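Local coordinates for protein berberine bridge enzyme-like 28 (Arabidopsis thaliana, PDB 5D79) that acts as an FAD-binding oxidoreductase of the berberine bridge enzyme-like family and is involved in adaptation to salt stress, at residues A[368-373]-A[453-458]; A[396-401]-A[425-430]. All coordinates share one frame; numbering follows the deposited sequence.

How the interactions relate
From the N terminus, the chain first runs through strand 363-372, which contributes 368-373 to interaction 1. It then passes helix 378-388 and lays down strands 396-402 and 425-434, whose antiparallel pairing is interaction 2; this closes a loop with 23 residues between the two segments. Helix 441-458 follows, and its last turns come back onto 368-373. Interaction 1 thus closes an outer loop, with interaction 2 nested inside it. Strand 425-434 pairs on one side with 396-402 and on the other with 363-372, one of the two outermost strands of a seven-stranded antiparallel sheet. The contacts touch notably at Tyr429, which packs on Met458 and probably hydrogen-bonds to Asp370, joining strand pairing to helix packing.

Interaction 1. Residues A[368-373]-A[453-458]; sequences KDDFVQ and SVYEFM
Lys368 lies over one face of the Tyr455 ring, and this crossing of two side chains at about a right angle is the centre of the contact between the edge strand and the helix. The bend of the lysine chain at chi3 (77°) lays CE over the Tyr455 ring, 3.5 Å above its plane, in a CH-pi contact. A second bend at chi4 swings NZ out over the same face, 4.8 Å from the ring centroid and 8° off the normal, in a cation-pi arrangement; NZ also forms a salt bridge with Asp475. Tyr455 reaches the strand because its CG is anti to the backbone N (chi1 178°). At the edge of the ring, near its plane, Asp369 O comes to 3.6 Å from CE2. A water then links the two residues: it donates to Asp369 O at 2.8 Å and is hydrogen-bonded to Tyr455 OH at 2.8 Å. Asp370 approaches obliquely, its carboxylate nearly parallel to the ring, with OD2 3.7 Å from Tyr455 CD2 and 4.3 Å from Met458 CB. That carboxylate is fixed by Tyr429 through OD2 and by Arg467 through OD1, and Arg467 also bonds to Tyr455 O and makes a cation-pi contact with its ring. With an alanine in place of Tyr455, the face that carries the Lys368 methylenes would be gone, probably opening a gap between strand and helix and leaving the bridging water without one of its partners. No direct hydrogen bond joins the two segments, so helix 441-458 is seated on strand 363-372 by an aromatic ring set among buried charges. Lys368 pairs with Asp475 and Asp370 with Arg467, both partners outside the two segments, so the pi interactions probably supplement ion pairs that balance these charges.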
loop_
_atom_site.group_PDB
_atom_site.type_symbol
_atom_site.label_atom_id
_atom_site.label_comp_id
_atom_site.label_asym_id
_atom_site.label_seq_id
_atom_site.Cartn_x
_atom_site.Cartn_y
_atom_site.Cartn_z
ATOM N N LYS A 368 -8.780 -6.369 -5.005
ATOM C CA LYS A 368 -8.085 -7.660 -4.997
ATOM C C LYS A 368 -6.939 -7.557 -5.991
ATOM O O LYS A 368 -6.952 -6.680 -6.845
ATOM C CB LYS A 368 -9.032 -8.806 -5.372
ATOM C CG LYS A 368 -10.339 -8.834 -4.560
ATOM C CD LYS A 368 -11.292 -9.939 -5.032
ATOM C CE LYS A 368 -10.876 -11.320 -4.549
ATOM N NZ LYS A 368 -11.275 -11.575 -3.148
ATOM N N ASP A 369 -5.933 -8.417 -5.896
ATOM C CA ASP A 369 -4.891 -8.352 -6.905
ATOM C C ASP A 369 -4.264 -9.719 -7.206
ATOM O O ASP A 369 -4.573 -10.717 -6.560
ATOM C CB ASP A 369 -3.840 -7.303 -6.504
ATOM C CG ASP A 369 -2.739 -7.845 -5.600
ATOM O OD1 ASP A 369 -2.991 -8.701 -4.732
ATOM O OD2 ASP A 369 -1.591 -7.377 -5.763
ATOM N N ASP A 370 -3.419 -9.735 -8.236
ATOM C CA ASP A 370 -2.813 -10.932 -8.783
ATOM C C ASP A 370 -1.427 -10.624 -9.341
ATOM O O ASP A 370 -1.073 -9.469 -9.611
ATOM C CB ASP A 370 -3.671 -11.510 -9.913
ATOM C CG ASP A 370 -4.692 -12.496 -9.439
ATOM O OD1 ASP A 370 -4.347 -13.376 -8.626
ATOM O OD2 ASP A 370 -5.844 -12.408 -9.909
ATOM N N PHE A 371 -0.662 -11.681 -9.557
ATOM C CA PHE A 371 0.590 -11.574 -10.260
ATOM C C PHE A 371 0.514 -12.455 -11.499
ATOM O O PHE A 371 0.077 -13.601 -11.426
ATOM C CB PHE A 371 1.756 -11.956 -9.344
ATOM C CG PHE A 371 1.991 -10.960 -8.257
ATOM C CD1 PHE A 371 1.282 -11.041 -7.062
ATOM C CD2 PHE A 371 2.872 -9.900 -8.446
ATOM C CE1 PHE A 371 1.461 -10.090 -6.064
ATOM C CE2 PHE A 371 3.063 -8.948 -7.448
ATOM C CZ PHE A 371 2.351 -9.042 -6.258
ATOM N N VAL A 372 0.899 -11.886 -12.637
ATOM C CA VAL A 372 0.912 -12.601 -13.902
ATOM C C VAL A 372 2.342 -12.979 -14.226
ATOM O O VAL A 372 3.235 -12.140 -14.184
ATOM C CB VAL A 372 0.302 -11.755 -15.047
ATOM C CG1 VAL A 372 0.505 -12.430 -16.411
ATOM C CG2 VAL A 372 -1.180 -11.486 -14.775
ATOM N N GLN A 373 2.556 -14.253 -14.529
ATOM C CA GLN A 373 3.903 -14.780 -14.748
ATOM C C GLN A 373 4.170 -15.091 -16.217
ATOM O O GLN A 373 5.316 -15.226 -16.639
ATOM C CB GLN A 373 4.119 -16.022 -13.874
ATOM C CG GLN A 373 3.926 -15.717 -12.391
ATOM C CD GLN A 373 4.254 -16.859 -11.471
ATOM O OE1 GLN A 373 3.875 -17.998 -11.712
ATOM N NE2 GLN A 373 4.954 -16.553 -10.388
ATOM N N SER A 453 -15.954 -11.559 -9.214
ATOM C CA SER A 453 -16.241 -12.304 -10.436
ATOM C C SER A 453 -15.109 -12.222 -11.462
ATOM O O SER A 453 -14.783 -13.219 -12.110
ATOM C CB SER A 453 -17.551 -11.809 -11.057
ATOM O OG SER A 453 -17.929 -12.611 -12.160
ATOM N N VAL A 454 -14.510 -11.043 -11.607
ATOM C CA VAL A 454 -13.404 -10.867 -12.548
ATOM C C VAL A 454 -12.170 -11.604 -12.023
ATOM O O VAL A 454 -11.418 -12.199 -12.792
ATOM C CB VAL A 454 -13.085 -9.340 -12.819
ATOM C CG1 VAL A 454 -12.689 -8.593 -11.553
ATOM C CG2 VAL A 454 -12.006 -9.184 -13.882
ATOM N N TYR A 455 -11.989 -11.586 -10.708
ATOM C CA TYR A 455 -10.889 -12.289 -10.060
ATOM C C TYR A 455 -11.003 -13.790 -10.288
ATOM O O TYR A 455 -10.028 -14.457 -10.670
ATOM C CB TYR A 455 -10.887 -11.970 -8.570
ATOM C CG TYR A 455 -9.831 -12.656 -7.718
ATOM C CD1 TYR A 455 -10.074 -13.898 -7.125
ATOM C CD2 TYR A 455 -8.620 -12.030 -7.443
ATOM C CE1 TYR A 455 -9.125 -14.508 -6.315
ATOM C CE2 TYR A 455 -7.667 -12.637 -6.628
ATOM C CZ TYR A 455 -7.929 -13.870 -6.069
ATOM O OH TYR A 455 -6.989 -14.458 -5.267
ATOM N N GLU A 456 -12.200 -14.322 -10.055
ATOM C CA GLU A 456 -12.454 -15.730 -10.334
ATOM C C GLU A 456 -12.165 -16.036 -11.811
ATOM O O GLU A 456 -11.559 -17.059 -12.132
ATOM C CB GLU A 456 -13.894 -16.118 -9.972
ATOM C CG GLU A 456 -14.197 -16.095 -8.482
ATOM C CD GLU A 456 -13.233 -16.930 -7.666
ATOM O OE1 GLU A 456 -13.082 -18.127 -7.973
ATOM O OE2 GLU A 456 -12.617 -16.389 -6.721
ATOM N N PHE A 457 -12.577 -15.136 -12.699
ATOM C CA PHE A 457 -12.354 -15.360 -14.107
ATOM C C PHE A 457 -10.865 -15.479 -14.407
ATOM O O PHE A 457 -10.460 -16.285 -15.245
ATOM C CB PHE A 457 -12.951 -14.251 -14.975
ATOM C CG PHE A 457 -12.481 -14.322 -16.400
ATOM C CD1 PHE A 457 -12.944 -15.327 -17.244
ATOM C CD2 PHE A 457 -11.527 -13.440 -16.878
ATOM C CE1 PHE A 457 -12.490 -15.433 -18.548
ATOM C CE2 PHE A 457 -11.066 -13.545 -18.183
ATOM C CZ PHE A 457 -11.550 -14.546 -19.019
ATOM N N MET A 458 -10.055 -14.685 -13.713
ATOM C CA MET A 458 -8.626 -14.588 -14.023
ATOM C C MET A 458 -7.794 -15.759 -13.497
ATOM O O MET A 458 -6.612 -15.849 -13.808
ATOM C CB MET A 458 -8.059 -13.276 -13.470
ATOM C CG MET A 458 -8.479 -12.046 -14.240
ATOM S SD MET A 458 -7.710 -11.983 -15.870
ATOM C CE MET A 458 -5.990 -11.791 -15.421
HETATM O O HOH W 1 -4.850 -12.685 -4.654
#

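Interaction 2. Residues A[396-401]-A[425-430]; sequences GKIILT and YEIQYV
Ile398 and Leu400 grip Ile427 on the closely packed face of this antiparallel strand pair. Ile427 has CG1 anti to its backbone N (chi1 177°), and its terminal CD1 lies 3.6 Å from Ile398 CG2 and 3.8 Å from Leu400 CD1, all three side chains lying side by side and pointing the same way. Next along, the Leu400 and Tyr425 side chains lie side by side, CD2 3.6 Å from CE2; at the other end Ile398 CG1 meets the edge of the Tyr429 ring, 4.0 Å from CD2. Helix 441-458 covers the Ile398 and Tyr429 end of this face through Val454, whereas Tyr425 meets Trp273 edge-to-face and hydrogen-bonds to Gln274 through OH. On the other face the looseness is confined to Lys397 and Ile399, which are partly exposed; the extended lysine chain leads away from Val430 after touching it with CB. The rest of that face is buried but polar in part. Ile399 CD1 lies 3.6 Å from Gln428 OE1, and Gln428 NE2 is held by Tyr113 OH. Farther along, a water bridges Thr401 OG1 and Glu426 OE1, 2.9 Å from the latter; Thr401 OG1 also bonds to Arg287. Between the two faces the backbones are joined by six regular hydrogen bonds in three hydrogen-bonded pairs, Lys397 with Val430, Ile399 with Gln428 and Thr401 with Glu426; the bond from Lys397 N to Val430 O measures 2.7 Å. The Gln428 side chain is about 5 Å from the bound FAD, consistent with the antiparallel sheet of the substrate-binding domain covering the flavin in this family. The strand pair thus separates an apolar layer from a mixed face whose polar groups are satisfied by Tyr113, Arg287 and the bridging water.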
loop_
_atom_site.group_PDB
_atom_site.type_symbol
_atom_site.label_atom_id
_atom_site.label_comp_id
_atom_site.label_asym_id
_atom_site.label_seq_id
_atom_site.Cartn_x
_atom_site.Cartn_y
_atom_site.Cartn_z
ATOM N N GLY A 396 -14.859 1.647 -11.487
ATOM C CA GLY A 396 -13.926 0.557 -11.292
ATOM C C GLY A 396 -12.709 0.621 -12.196
ATOM O O GLY A 396 -12.721 1.265 -13.237
ATOM N N LYS A 397 -11.649 -0.059 -11.784
ATOM C CA LYS A 397 -10.388 -0.051 -12.509
ATOM C C LYS A 397 -9.746 -1.444 -12.547
ATOM O O LYS A 397 -9.845 -2.218 -11.586
ATOM C CB LYS A 397 -9.409 0.950 -11.868
ATOM C CG LYS A 397 -9.986 2.325 -11.602
ATOM C CD LYS A 397 -8.919 3.354 -11.258
ATOM C CE LYS A 397 -9.546 4.749 -11.223
ATOM N NZ LYS A 397 -8.568 5.851 -11.034
ATOM N N ILE A 398 -9.088 -1.758 -13.662
ATOM C CA ILE A 398 -8.137 -2.868 -13.690
ATOM C C ILE A 398 -6.781 -2.298 -14.093
ATOM O O ILE A 398 -6.617 -1.761 -15.185
ATOM C CB ILE A 398 -8.603 -3.988 -14.623
ATOM C CG1 ILE A 398 -9.805 -4.686 -13.988
ATOM C CG2 ILE A 398 -7.495 -5.001 -14.862
ATOM C CD1 ILE A 398 -10.575 -5.568 -14.932
ATOM N N ILE A 399 -5.830 -2.365 -13.168
ATOM C CA ILE A 399 -4.572 -1.645 -13.295
ATOM C C ILE A 399 -3.408 -2.611 -13.435
ATOM O O ILE A 399 -3.181 -3.434 -12.561
ATOM C CB ILE A 399 -4.323 -0.716 -12.070
ATOM C CG1 ILE A 399 -5.580 0.091 -11.727
ATOM C CG2 ILE A 399 -3.170 0.243 -12.340
ATOM C CD1 ILE A 399 -5.640 0.553 -10.281
ATOM N N LEU A 400 -2.668 -2.501 -14.531
ATOM C CA LEU A 400 -1.547 -3.393 -14.787
ATOM C C LEU A 400 -0.226 -2.651 -14.565
ATOM O O LEU A 400 0.105 -1.709 -15.286
ATOM C CB LEU A 400 -1.620 -3.977 -16.214
ATOM C CG LEU A 400 -2.644 -5.080 -16.525
ATOM C CD1 LEU A 400 -4.073 -4.588 -16.399
ATOM C CD2 LEU A 400 -2.419 -5.621 -17.911
ATOM N N THR A 401 0.516 -3.101 -13.556
ATOM C CA THR A 401 1.754 -2.469 -13.122
ATOM C C THR A 401 2.963 -3.344 -13.444
ATOM O O THR A 401 3.098 -4.435 -12.904
ATOM C CB THR A 401 1.700 -2.178 -11.618
ATOM O OG1 THR A 401 0.639 -1.254 -11.378
ATOM C CG2 THR A 401 2.989 -1.566 -11.124
ATOM N N TYR A 425 4.114 -8.733 -14.353
ATOM C CA TYR A 425 3.451 -7.555 -13.817
ATOM C C TYR A 425 2.450 -7.928 -12.733
ATOM O O TYR A 425 2.124 -9.097 -12.535
ATOM C CB TYR A 425 2.757 -6.766 -14.936
ATOM C CG TYR A 425 1.669 -7.505 -15.681
ATOM C CD1 TYR A 425 1.970 -8.267 -16.811
ATOM C CD2 TYR A 425 0.345 -7.419 -15.280
ATOM C CE1 TYR A 425 0.989 -8.936 -17.514
ATOM C CE2 TYR A 425 -0.655 -8.092 -15.980
ATOM C CZ TYR A 425 -0.325 -8.847 -17.094
ATOM O OH TYR A 425 -1.304 -9.516 -17.794
ATOM N N GLU A 426 1.979 -6.918 -12.024
ATOM C CA GLU A 426 0.975 -7.105 -10.996
ATOM C C GLU A 426 -0.315 -6.482 -11.524
ATOM O O GLU A 426 -0.282 -5.503 -12.274
ATOM C CB GLU A 426 1.435 -6.475 -9.673
ATOM C CG GLU A 426 0.501 -6.693 -8.476
ATOM C CD GLU A 426 -0.496 -5.558 -8.295
ATOM O OE1 GLU A 426 -0.355 -4.520 -8.983
ATOM O OE2 GLU A 426 -1.414 -5.700 -7.463
ATOM N N ILE A 427 -1.447 -7.067 -11.167
ATOM C CA ILE A 427 -2.712 -6.552 -11.647
ATOM C C ILE A 427 -3.696 -6.399 -10.482
ATOM O O ILE A 427 -3.872 -7.315 -9.677
ATOM C CB ILE A 427 -3.296 -7.461 -12.768
ATOM C CG1 ILE A 427 -4.668 -6.973 -13.226
ATOM C CG2 ILE A 427 -3.364 -8.908 -12.327
ATOM C CD1 ILE A 427 -5.112 -7.650 -14.493
ATOM N N GLN A 428 -4.305 -5.220 -10.383
ATOM C CA GLN A 428 -5.288 -4.952 -9.346
ATOM C C GLN A 428 -6.651 -4.721 -9.965
ATOM O O GLN A 428 -6.789 -3.972 -10.913
ATOM C CB GLN A 428 -4.885 -3.732 -8.504
ATOM C CG GLN A 428 -5.875 -3.389 -7.393
ATOM C CD GLN A 428 -5.633 -2.030 -6.762
ATOM O OE1 GLN A 428 -4.810 -1.237 -7.238
ATOM N NE2 GLN A 428 -6.359 -1.749 -5.677
ATOM N N TYR A 429 -7.656 -5.387 -9.424
ATOM C CA TYR A 429 -9.048 -5.145 -9.792
ATOM C C TYR A 429 -9.713 -4.427 -8.626
ATOM O O TYR A 429 -9.844 -4.988 -7.536
ATOM C CB TYR A 429 -9.782 -6.454 -10.097
ATOM C CG TYR A 429 -8.896 -7.603 -10.561
ATOM C CD1 TYR A 429 -8.239 -8.428 -9.638
ATOM C CD2 TYR A 429 -8.740 -7.889 -11.917
ATOM C CE1 TYR A 429 -7.448 -9.484 -10.055
ATOM C CE2 TYR A 429 -7.944 -8.935 -12.341
ATOM C CZ TYR A 429 -7.300 -9.733 -11.410
ATOM O OH TYR A 429 -6.515 -10.791 -11.829
ATOM N N VAL A 430 -10.129 -3.187 -8.836
ATOM C CA VAL A 430 -10.687 -2.400 -7.737
ATOM C C VAL A 430 -11.947 -1.646 -8.192
ATOM O O VAL A 430 -11.980 -1.040 -9.259
ATOM C CB VAL A 430 -9.627 -1.418 -7.159
ATOM C CG1 VAL A 430 -8.985 -0.589 -8.268
ATOM C CG2 VAL A 430 -10.217 -0.533 -6.070
HETATM O O HOH W 2 -1.457 -2.698 -10.878
#